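Csm3 (Thermoplasma volcanium, PDB 6AE2) probably binds crRNA and cleaves target RNA as the Csm3 subunit of the type III-A CRISPR-Cas effector complex. Local coordinates at residues Y65-V70 / L132-I137; C73-I78 / D142-I147; E35-T40 / G173-G178; S58-T63 / F166-R171. All coordinates share one frame; numbering follows the deposited sequence.

Contact 1: Y65-V70 / L132-I137; sequences YLINNV and LDDGHI
Tyr-65 and Leu-132 meet with their side chains at about a right angle. The phenol reaches out to the backbone of Leu-132, and Leu-132 N-H gives its hydrogen to Tyr-65 OH at 3.0 Å, nearly straight at 167°. Beside this bond the ring carbon CE2 of Tyr-65 lies 3.7 Å from CB of Leu-132, and the branch carbon CD1 of Leu-132 is placed over one face of the ring. The hydroxyl is thus held by more than one partner, since it also makes a weak hydrogen bond to Pro-76 O on strand 71-78, which lies between strands 62-67 and 125-132 in the sheet. Tyr-65 achieves this reach with CG anti to its carbonyl carbon (chi1 -67°), while Leu-75 packs on its ring.

A second patch, mainly apolar, lies nearer the hairpin turn. Ile-67 and Ile-137 approach at a slant: the delta methyl CD1 of Ile-67 rests 3.7 Å from CG2 of Ile-137, and CG2 of Ile-67 lies 4.1 Å from that same methyl. The carboxylate of Asp-134 comes beside this patch, its OD2 4.3 Å from Ile-67 CD1, a loose approach at the exposed margin. The chain reverses through a type II turn from Leu-66 to Asn-69, with Ile-67 and Asn-68 at its centre; Val-70 N bonds back to Ile-67 O at 3.1 Å. The arrangement is that of a beta hairpin, strands 62-67 and 71-78, at the outer border of the antiparallel sheet, whose edge strand sends a tyrosine across its neighbour to the end of strand 125-132.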
# COMPACT_ATOMS: atom_id res chain seq x y z
N TYR A 65 -7.58 -8.16 22.03
CA TYR A 65 -6.38 -7.71 22.71
C TYR A 65 -6.75 -7.28 24.12
O TYR A 65 -7.87 -6.83 24.37
CB TYR A 65 -5.70 -6.53 22.01
CG TYR A 65 -5.09 -6.81 20.65
CD1 TYR A 65 -5.88 -7.21 19.58
CD2 TYR A 65 -3.73 -6.64 20.44
CE1 TYR A 65 -5.32 -7.45 18.33
CE2 TYR A 65 -3.16 -6.89 19.20
CZ TYR A 65 -3.96 -7.29 18.15
OH TYR A 65 -3.40 -7.53 16.91
N LEU A 66 -5.80 -7.40 25.04
CA LEU A 66 -5.91 -6.82 26.37
C LEU A 66 -5.09 -5.53 26.36
O LEU A 66 -3.87 -5.56 26.50
CB LEU A 66 -5.43 -7.79 27.44
CG LEU A 66 -5.85 -7.50 28.88
CD1 LEU A 66 -7.23 -8.08 29.16
CD2 LEU A 66 -4.83 -8.07 29.86
N ILE A 67 -5.78 -4.40 26.16
CA ILE A 67 -5.12 -3.12 25.95
C ILE A 67 -4.76 -2.51 27.29
O ILE A 67 -5.59 -2.45 28.20
CB ILE A 67 -6.02 -2.17 25.13
CG1 ILE A 67 -5.99 -2.57 23.66
CG2 ILE A 67 -5.60 -0.72 25.31
CD1 ILE A 67 -4.60 -2.95 23.16
N ASN A 68 -3.51 -2.06 27.41
CA ASN A 68 -2.95 -1.50 28.65
C ASN A 68 -2.95 -2.52 29.78
O ASN A 68 -2.82 -2.15 30.95
CB ASN A 68 -3.68 -0.22 29.08
CG ASN A 68 -2.89 0.59 30.10
OD1 ASN A 68 -1.68 0.43 30.23
ND2 ASN A 68 -3.58 1.47 30.82
N ASN A 69 -3.10 -3.81 29.45
CA ASN A 69 -3.17 -4.90 30.42
C ASN A 69 -4.44 -4.81 31.27
O ASN A 69 -4.48 -5.32 32.40
CB ASN A 69 -1.91 -4.93 31.31
CG ASN A 69 -1.69 -6.27 31.97
OD1 ASN A 69 -1.92 -7.32 31.37
ND2 ASN A 69 -1.23 -6.25 33.22
N VAL A 70 -5.49 -4.19 30.74
CA VAL A 70 -6.75 -4.00 31.46
C VAL A 70 -7.92 -4.38 30.57
O VAL A 70 -8.70 -5.28 30.90
CB VAL A 70 -6.93 -2.54 31.92
CG1 VAL A 70 -7.91 -2.46 33.10
CG2 VAL A 70 -5.61 -1.85 32.22
N LEU A 132 -0.71 -6.27 16.65
CA LEU A 132 -0.38 -4.86 16.82
C LEU A 132 0.74 -4.66 17.82
O LEU A 132 0.67 -5.15 18.96
CB LEU A 132 -1.61 -4.08 17.28
CG LEU A 132 -2.65 -3.64 16.25
CD1 LEU A 132 -3.95 -3.23 16.93
CD2 LEU A 132 -2.11 -2.51 15.40
N ASP A 133 1.78 -3.94 17.40
CA ASP A 133 2.68 -3.31 18.35
C ASP A 133 1.84 -2.33 19.14
O ASP A 133 1.59 -1.21 18.68
CB ASP A 133 3.84 -2.62 17.61
CG ASP A 133 4.76 -1.82 18.54
OD1 ASP A 133 5.94 -1.64 18.16
OD2 ASP A 133 4.34 -1.37 19.62
N ASP A 134 1.38 -2.73 20.33
CA ASP A 134 0.62 -1.83 21.19
C ASP A 134 1.60 -1.02 22.05
O ASP A 134 1.67 -1.15 23.27
CB ASP A 134 -0.41 -2.59 22.02
CG ASP A 134 0.18 -3.78 22.74
OD1 ASP A 134 1.35 -4.13 22.48
OD2 ASP A 134 -0.55 -4.38 23.57
N GLY A 135 2.36 -0.17 21.36
CA GLY A 135 3.35 0.68 21.99
C GLY A 135 2.85 2.06 22.35
O GLY A 135 3.28 2.66 23.34
N HIS A 136 1.94 2.58 21.56
CA HIS A 136 1.31 3.85 21.86
C HIS A 136 -0.20 3.68 21.92
O HIS A 136 -0.96 4.59 21.57
CB HIS A 136 1.73 4.90 20.84
CG HIS A 136 3.21 5.15 20.82
ND1 HIS A 136 3.91 5.48 21.96
CD2 HIS A 136 4.11 5.13 19.81
CE1 HIS A 136 5.19 5.65 21.65
NE2 HIS A 136 5.34 5.44 20.35
N ILE A 137 -0.63 2.50 22.35
CA ILE A 137 -2.04 2.13 22.46
C ILE A 137 -2.28 1.84 23.94
O ILE A 137 -2.00 0.74 24.42
CB ILE A 137 -2.40 0.93 21.57
CG1 ILE A 137 -2.21 1.21 20.07
CG2 ILE A 137 -3.83 0.46 21.85
CD1 ILE A 137 -0.81 1.02 19.56

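Contact 2: C73-I78 / D142-I147; sequences CDLPYI and DARNVI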
# COMPACT_ATOMS: atom_id res chain seq x y z
N CYS A 73 -10.26 -5.61 24.00
CA CYS A 73 -10.56 -4.83 22.81
C CYS A 73 -10.35 -5.70 21.58
O CYS A 73 -9.35 -6.42 21.48
CB CYS A 73 -9.68 -3.58 22.73
SG CYS A 73 -10.38 -2.22 21.79
N ASP A 74 -11.29 -5.64 20.65
CA ASP A 74 -11.15 -6.30 19.36
C ASP A 74 -10.37 -5.37 18.43
O ASP A 74 -10.79 -4.23 18.19
CB ASP A 74 -12.52 -6.63 18.76
CG ASP A 74 -13.18 -7.81 19.45
OD1 ASP A 74 -12.46 -8.59 20.11
OD2 ASP A 74 -14.41 -7.97 19.32
N LEU A 75 -9.24 -5.84 17.93
CA LEU A 75 -8.34 -5.02 17.15
C LEU A 75 -7.81 -5.83 15.97
O LEU A 75 -7.81 -7.06 16.01
CB LEU A 75 -7.17 -4.51 18.00
CG LEU A 75 -7.42 -3.30 18.90
CD1 LEU A 75 -6.37 -3.25 20.01
CD2 LEU A 75 -7.40 -2.03 18.06
N PRO A 76 -7.36 -5.16 14.91
CA PRO A 76 -6.87 -5.89 13.73
C PRO A 76 -5.66 -6.75 14.04
O PRO A 76 -4.88 -6.48 14.97
CB PRO A 76 -6.51 -4.77 12.75
CG PRO A 76 -7.35 -3.63 13.15
CD PRO A 76 -7.46 -3.71 14.65
N TYR A 77 -5.51 -7.81 13.26
CA TYR A 77 -4.27 -8.57 13.17
C TYR A 77 -4.10 -9.00 11.72
O TYR A 77 -5.06 -9.01 10.94
CB TYR A 77 -4.25 -9.78 14.12
CG TYR A 77 -5.06 -10.98 13.65
CD1 TYR A 77 -6.40 -11.10 13.96
CD2 TYR A 77 -4.46 -12.00 12.91
CE1 TYR A 77 -7.14 -12.19 13.54
CE2 TYR A 77 -5.19 -13.09 12.49
CZ TYR A 77 -6.52 -13.18 12.81
OH TYR A 77 -7.25 -14.27 12.39
N ILE A 78 -2.87 -9.34 11.36
CA ILE A 78 -2.56 -9.75 10.00
C ILE A 78 -2.37 -11.26 9.99
O ILE A 78 -1.39 -11.77 10.56
CB ILE A 78 -1.32 -9.03 9.46
CG1 ILE A 78 -1.56 -7.52 9.41
CG2 ILE A 78 -0.97 -9.54 8.07
CD1 ILE A 78 -0.48 -6.75 8.68
N ASP A 142 -8.00 4.86 22.14
CA ASP A 142 -6.79 4.91 21.33
C ASP A 142 -6.71 3.73 20.37
O ASP A 142 -6.09 3.83 19.31
CB ASP A 142 -5.54 4.91 22.23
CG ASP A 142 -5.35 6.22 22.96
OD1 ASP A 142 -5.74 7.28 22.42
OD2 ASP A 142 -4.78 6.19 24.07
N ALA A 143 -7.33 2.61 20.75
CA ALA A 143 -7.25 1.36 19.99
C ALA A 143 -7.72 1.54 18.56
O ALA A 143 -6.90 1.59 17.64
CB ALA A 143 -8.06 0.26 20.68
N ARG A 144 -9.03 1.66 18.35
CA ARG A 144 -9.62 1.69 17.01
C ARG A 144 -9.63 3.08 16.39
O ARG A 144 -10.36 3.31 15.42
CB ARG A 144 -11.03 1.11 17.04
CG ARG A 144 -11.10 -0.14 17.90
CD ARG A 144 -10.81 -1.40 17.08
NE ARG A 144 -11.74 -1.63 15.97
CZ ARG A 144 -12.04 -2.84 15.51
NH1 ARG A 144 -11.49 -3.90 16.06
NH2 ARG A 144 -12.89 -2.99 14.50
N ASN A 145 -8.84 4.02 16.92
CA ASN A 145 -8.28 5.04 16.04
C ASN A 145 -7.48 4.38 14.92
O ASN A 145 -7.37 4.93 13.82
CB ASN A 145 -7.38 5.98 16.84
CG ASN A 145 -8.14 7.10 17.50
OD1 ASN A 145 -9.34 6.99 17.76
ND2 ASN A 145 -7.45 8.20 17.78
N VAL A 146 -6.92 3.20 15.20
CA VAL A 146 -6.18 2.41 14.22
C VAL A 146 -7.02 2.15 12.97
O VAL A 146 -6.47 1.96 11.88
CB VAL A 146 -5.70 1.11 14.89
CG1 VAL A 146 -5.55 -0.04 13.91
CG2 VAL A 146 -4.41 1.35 15.65
N ILE A 147 -8.35 2.18 13.09
CA ILE A 147 -9.23 1.78 12.00
C ILE A 147 -9.93 3.01 11.43
O ILE A 147 -10.54 3.79 12.16
CB ILE A 147 -10.23 0.70 12.44
CG1 ILE A 147 -9.57 -0.68 12.38
CG2 ILE A 147 -11.47 0.74 11.57
CD1 ILE A 147 -10.51 -1.84 12.50
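Ala-143 CB, at the end of helix 140-143, is received between Cys-73 and Leu-75: it lies 3.6 Å from SG of Cys-73 and 3.5 Å from CD2 of Leu-75. Cys-73 and Leu-75 belong to strand 71-78, and with SG opposite the backbone nitrogen (chi1 -155°) the sulfur meets the alanine methyl. Further along, Pro-76 CG meets CD1 of Ile-147 at 3.7 Å and CG1 of Val-146 at 4.1 Å.

The side chain of Arg-144 is poorly ordered, and its very close approach to the Asp-74 carbonyl is doubtful. Leu-75 CD2 lies 3.6 Å from CD of this arginine in the model, a contact that is less certain for the same reason.

In the next shell Leu-75 is backed by Tyr-65, Ile-67 and Leu-132, and Val-170 packs against both Pro-76 and Val-146. The turn after the helix is kept in place by Val-146 N bonding to Ala-143 O at 2.9 Å, and by a backbone bond between Val-146 and Arg-171. Chemically, the well-defined part of the interface is apolar: methyls, a thiol and a proline ring join strand 71-78 to the end of helix 140-143 and the turn that follows it, so their hold is one of shape and hydrophobic burial, while the disordered arginine at the margin has a long, weak ion pair with Glu-168.

Contact 3: E35-T40 / G173-G178; sequences EIEVLT and GTKFKG
Ile-36 and Phe-176 form the firm centre, a hydrogen-bonded antiparallel pair in which Ile-36 N bonds to Phe-176 O at 2.9 Å and Phe-176 N returns to Ile-36 O at 2.9 Å. Past the last regular pair, Glu-37 with Lys-175, two more backbone bonds close the end: Val-38 N to Thr-174 O, nearly straight at 171°, and Gly-173 N, not that of Thr-174, to Val-38 O at 2.7 Å. On the buried side CB of Ile-36 lies 4.1 Å from CB of Phe-176, and CG2 of Val-38 meets the ring edge at CE2, 3.9 Å away and in the plane of the ring. Ile-78, Ala-130 and Leu-132 pack on the same phenylalanine.

The other face, bearing Glu-35, Glu-37, Lys-175 and Lys-177, is looser. The extended Lys-175 chain runs alongside that of Glu-37 and slants across Glu-35. Its CE lies 3.6 Å from Glu-37 OE1, but its ammonium makes only a long salt bridge, NZ to Glu-35 OE2 at 3.9 Å. Segments 35-38 and 175-178 run antiparallel at 162°; their strands, 26-38 and 175-185, are inner neighbours of the sheet, consistent with the ferredoxin-like (RRM-type) core of RAMP proteins.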
# COMPACT_ATOMS: atom_id res chain seq x y z
N GLU A 35 8.52 -7.14 11.33
CA GLU A 35 7.64 -6.00 11.56
C GLU A 35 6.98 -5.60 10.25
O GLU A 35 7.63 -5.57 9.20
CB GLU A 35 8.40 -4.80 12.14
CG GLU A 35 7.59 -3.52 12.19
CD GLU A 35 8.32 -2.38 12.88
OE1 GLU A 35 8.75 -2.56 14.03
OE2 GLU A 35 8.46 -1.30 12.26
N ILE A 36 5.69 -5.30 10.31
CA ILE A 36 4.89 -4.93 9.15
C ILE A 36 4.29 -3.55 9.41
O ILE A 36 3.45 -3.40 10.31
CB ILE A 36 3.78 -5.95 8.86
CG1 ILE A 36 4.38 -7.31 8.52
CG2 ILE A 36 2.88 -5.46 7.74
CD1 ILE A 36 3.35 -8.37 8.26
N GLU A 37 4.72 -2.56 8.64
CA GLU A 37 4.19 -1.21 8.77
C GLU A 37 3.21 -0.92 7.63
O GLU A 37 3.53 -1.17 6.46
CB GLU A 37 5.30 -0.16 8.78
CG GLU A 37 4.81 1.23 9.12
CD GLU A 37 5.90 2.28 9.08
OE1 GLU A 37 5.70 3.36 9.68
OE2 GLU A 37 6.95 2.03 8.46
N VAL A 38 2.04 -0.40 7.99
CA VAL A 38 1.03 -0.04 7.01
C VAL A 38 1.39 1.32 6.41
O VAL A 38 1.56 2.30 7.13
CB VAL A 38 -0.36 0.00 7.66
CG1 VAL A 38 -1.39 0.56 6.69
CG2 VAL A 38 -0.77 -1.39 8.13
N LEU A 39 1.52 1.36 5.08
CA LEU A 39 1.79 2.60 4.36
C LEU A 39 0.54 3.22 3.74
O LEU A 39 0.38 4.44 3.80
CB LEU A 39 2.84 2.36 3.27
CG LEU A 39 4.18 1.80 3.74
CD1 LEU A 39 5.17 1.73 2.59
CD2 LEU A 39 4.74 2.65 4.88
N THR A 40 -0.33 2.41 3.15
CA THR A 40 -1.67 2.84 2.79
C THR A 40 -2.68 1.94 3.48
O THR A 40 -2.39 0.77 3.77
CB THR A 40 -1.93 2.79 1.28
OG1 THR A 40 -1.69 1.46 0.79
CG2 THR A 40 -1.02 3.77 0.56
N GLY A 173 0.68 3.76 9.28
CA GLY A 173 1.54 3.97 10.42
C GLY A 173 1.40 2.95 11.53
O GLY A 173 2.31 2.85 12.37
N THR A 174 0.31 2.20 11.58
CA THR A 174 0.21 1.14 12.57
C THR A 174 1.16 0.01 12.22
O THR A 174 1.41 -0.28 11.04
CB THR A 174 -1.22 0.60 12.68
OG1 THR A 174 -1.40 -0.44 11.72
CG2 THR A 174 -2.24 1.70 12.44
N LYS A 175 1.70 -0.63 13.25
CA LYS A 175 2.75 -1.62 13.07
C LYS A 175 2.33 -2.95 13.67
O LYS A 175 1.67 -2.99 14.72
CB LYS A 175 4.06 -1.14 13.70
CG LYS A 175 4.81 -0.16 12.82
CD LYS A 175 5.63 0.83 13.64
CE LYS A 175 6.50 1.69 12.73
NZ LYS A 175 7.65 2.28 13.47
N PHE A 176 2.70 -4.03 12.99
CA PHE A 176 2.39 -5.39 13.40
C PHE A 176 3.69 -6.15 13.63
O PHE A 176 4.65 -5.99 12.88
CB PHE A 176 1.55 -6.11 12.35
CG PHE A 176 0.18 -5.52 12.16
CD1 PHE A 176 -0.91 -6.01 12.86
CD2 PHE A 176 -0.01 -4.47 11.28
CE1 PHE A 176 -2.17 -5.46 12.68
CE2 PHE A 176 -1.26 -3.92 11.09
CZ PHE A 176 -2.35 -4.41 11.79
N LYS A 177 3.70 -6.97 14.68
CA LYS A 177 4.86 -7.78 15.03
C LYS A 177 4.50 -9.25 14.88
O LYS A 177 3.47 -9.70 15.38
CB LYS A 177 5.32 -7.49 16.45
CG LYS A 177 6.03 -6.16 16.62
CD LYS A 177 6.37 -5.91 18.08
CE LYS A 177 7.17 -4.62 18.25
NZ LYS A 177 7.42 -4.32 19.69
N GLY A 178 5.36 -9.99 14.18
CA GLY A 178 5.15 -11.41 13.98
C GLY A 178 6.46 -12.12 13.72
O GLY A 178 7.45 -11.52 13.30

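Contact 4: S58-T63 / F166-R171; sequences SPVITT and FIERVR
Glu-168 lies against the chain from Ser-58 to Val-60, its side chain running along it. CB sits 3.7 Å from Ser-58 O, CG is 3.9 Å from CA of Pro-59, and CD lies 3.7 Å from CB of Pro-59. At the tip OE1 accepts the N-H of Val-60 at 3.1 Å (162°), the donor standing 41° out of the carboxylate plane, while OE2 stays near Pro-59 CB. Extension beyond CG (chi2 -173°) carries the carboxylate past CA and CB of Pro-59 to the Val-60 amide. Besides this hydrogen bond, OE1 has a long, weak ion pair with the poorly ordered Arg-144.

The backbones hold the base of this side chain: Glu-168 N bonds to Ser-58 O and Ser-58 N to Phe-166 O, each at 3.2 Å. Val-60 CG1 packs near Glu-168 O, an atom that accepts a hydrogen bond from His-43 ND1.

The side chain of Arg-169 leaves the backbone away from Ser-58 to Thr-63, and its guanidinium forms salt bridges with Glu-148 and with Asp-129 of the second subunit. The segment before strand 62-67 thus flanks the two-stranded sheet 147-151/166-170, with Ile-147 packed on Val-60 and Glu-168.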
# COMPACT_ATOMS: atom_id res chain seq x y z
N SER A 58 -17.88 -3.51 5.09
CA SER A 58 -17.06 -4.70 5.27
C SER A 58 -15.95 -4.43 6.28
O SER A 58 -15.06 -3.61 6.04
CB SER A 58 -16.46 -5.16 3.93
OG SER A 58 -15.72 -4.12 3.32
N PRO A 59 -15.98 -5.10 7.43
CA PRO A 59 -14.95 -4.86 8.45
C PRO A 59 -13.70 -5.69 8.19
O PRO A 59 -13.70 -6.65 7.42
CB PRO A 59 -15.64 -5.30 9.74
CG PRO A 59 -16.54 -6.41 9.30
CD PRO A 59 -16.99 -6.06 7.89
N VAL A 60 -12.62 -5.28 8.85
CA VAL A 60 -11.37 -6.02 8.77
C VAL A 60 -11.36 -7.09 9.85
O VAL A 60 -12.08 -7.01 10.85
CB VAL A 60 -10.14 -5.09 8.90
CG1 VAL A 60 -10.08 -4.11 7.74
CG2 VAL A 60 -10.19 -4.36 10.22
N ILE A 61 -10.53 -8.11 9.64
CA ILE A 61 -10.46 -9.22 10.58
C ILE A 61 -9.81 -8.75 11.87
O ILE A 61 -8.81 -8.02 11.86
CB ILE A 61 -9.72 -10.41 9.95
CG1 ILE A 61 -9.93 -11.69 10.76
CG2 ILE A 61 -8.23 -10.11 9.76
CD1 ILE A 61 -9.51 -12.95 10.03
N THR A 62 -10.39 -9.15 13.00
CA THR A 62 -9.92 -8.70 14.31
C THR A 62 -9.84 -9.87 15.27
O THR A 62 -10.36 -10.96 15.02
CB THR A 62 -10.84 -7.61 14.89
OG1 THR A 62 -12.16 -8.15 15.09
CG2 THR A 62 -10.92 -6.41 13.97
N THR A 63 -9.16 -9.63 16.39
CA THR A 63 -9.12 -10.57 17.50
C THR A 63 -8.98 -9.77 18.80
O THR A 63 -8.69 -8.57 18.78
CB THR A 63 -7.98 -11.58 17.36
OG1 THR A 63 -8.15 -12.63 18.32
CG2 THR A 63 -6.64 -10.91 17.58
N PHE A 166 -19.05 1.32 2.84
CA PHE A 166 -18.08 1.82 3.81
C PHE A 166 -17.14 0.69 4.20
O PHE A 166 -17.56 -0.29 4.82
CB PHE A 166 -18.79 2.40 5.03
CG PHE A 166 -19.70 3.55 4.71
CD1 PHE A 166 -21.00 3.32 4.30
CD2 PHE A 166 -19.25 4.85 4.82
CE1 PHE A 166 -21.84 4.38 4.00
CE2 PHE A 166 -20.08 5.91 4.52
CZ PHE A 166 -21.37 5.68 4.11
N ILE A 167 -15.87 0.83 3.84
CA ILE A 167 -14.87 -0.22 4.02
C ILE A 167 -13.93 0.18 5.15
O ILE A 167 -13.48 1.33 5.22
CB ILE A 167 -14.10 -0.48 2.72
CG1 ILE A 167 -15.08 -0.74 1.57
CG2 ILE A 167 -13.14 -1.65 2.89
CD1 ILE A 167 -14.43 -1.28 0.32
N GLU A 168 -13.64 -0.77 6.04
CA GLU A 168 -12.69 -0.54 7.11
C GLU A 168 -11.27 -0.75 6.61
O GLU A 168 -11.00 -1.61 5.77
CB GLU A 168 -12.97 -1.49 8.28
CG GLU A 168 -14.14 -1.08 9.16
CD GLU A 168 -14.26 -1.96 10.39
OE1 GLU A 168 -13.41 -2.86 10.57
OE2 GLU A 168 -15.22 -1.75 11.17
N ARG A 169 -10.35 0.06 7.14
CA ARG A 169 -8.93 -0.07 6.83
C ARG A 169 -8.12 0.21 8.09
O ARG A 169 -8.54 0.96 8.97
CB ARG A 169 -8.47 0.88 5.71
CG ARG A 169 -9.42 1.03 4.54
CD ARG A 169 -9.17 2.34 3.82
NE ARG A 169 -8.07 2.23 2.86
CZ ARG A 169 -7.43 3.27 2.34
NH1 ARG A 169 -7.78 4.50 2.68
NH2 ARG A 169 -6.45 3.07 1.48
N VAL A 170 -6.94 -0.40 8.16
CA VAL A 170 -5.98 -0.12 9.21
C VAL A 170 -5.15 1.07 8.76
O VAL A 170 -4.47 1.01 7.73
CB VAL A 170 -5.09 -1.34 9.49
CG1 VAL A 170 -4.22 -1.08 10.70
CG2 VAL A 170 -5.95 -2.59 9.71
N ARG A 171 -5.21 2.16 9.51
CA ARG A 171 -4.65 3.42 9.06
C ARG A 171 -3.14 3.31 8.88
O ARG A 171 -2.47 2.45 9.46
CB ARG A 171 -4.98 4.55 10.03
CG ARG A 171 -4.17 4.56 11.32
CD ARG A 171 -4.73 5.58 12.29
NE ARG A 171 -4.21 5.41 13.65
CZ ARG A 171 -4.44 6.26 14.65
NH1 ARG A 171 -5.19 7.34 14.45
NH2 ARG A 171 -3.93 6.03 15.85

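Along the chain contact 3 encloses the rest: contact 4 is nested inside it, and contacts 1 and 2 lie within contact 4, crossing each other. Measured between centres, contacts 1 and 2 are about 9 Å apart and share the hairpin of strands 62-67 and 71-78. Contact 4, also about 9 Å from contact 2, joins the run into that hairpin to the small sheet. Contact 3, about 12 Å from contact 2 and 15 Å from contacts 1 and 4, sits deeper in the main sheet. Ile-78 packs on Phe-176, tying the hairpin side of contact 2 to the central strands of contact 3; the Val-146 to Arg-171 backbone bond ties contact 2 to contact 4. Contacts 3 and 4 also touch the second subunit.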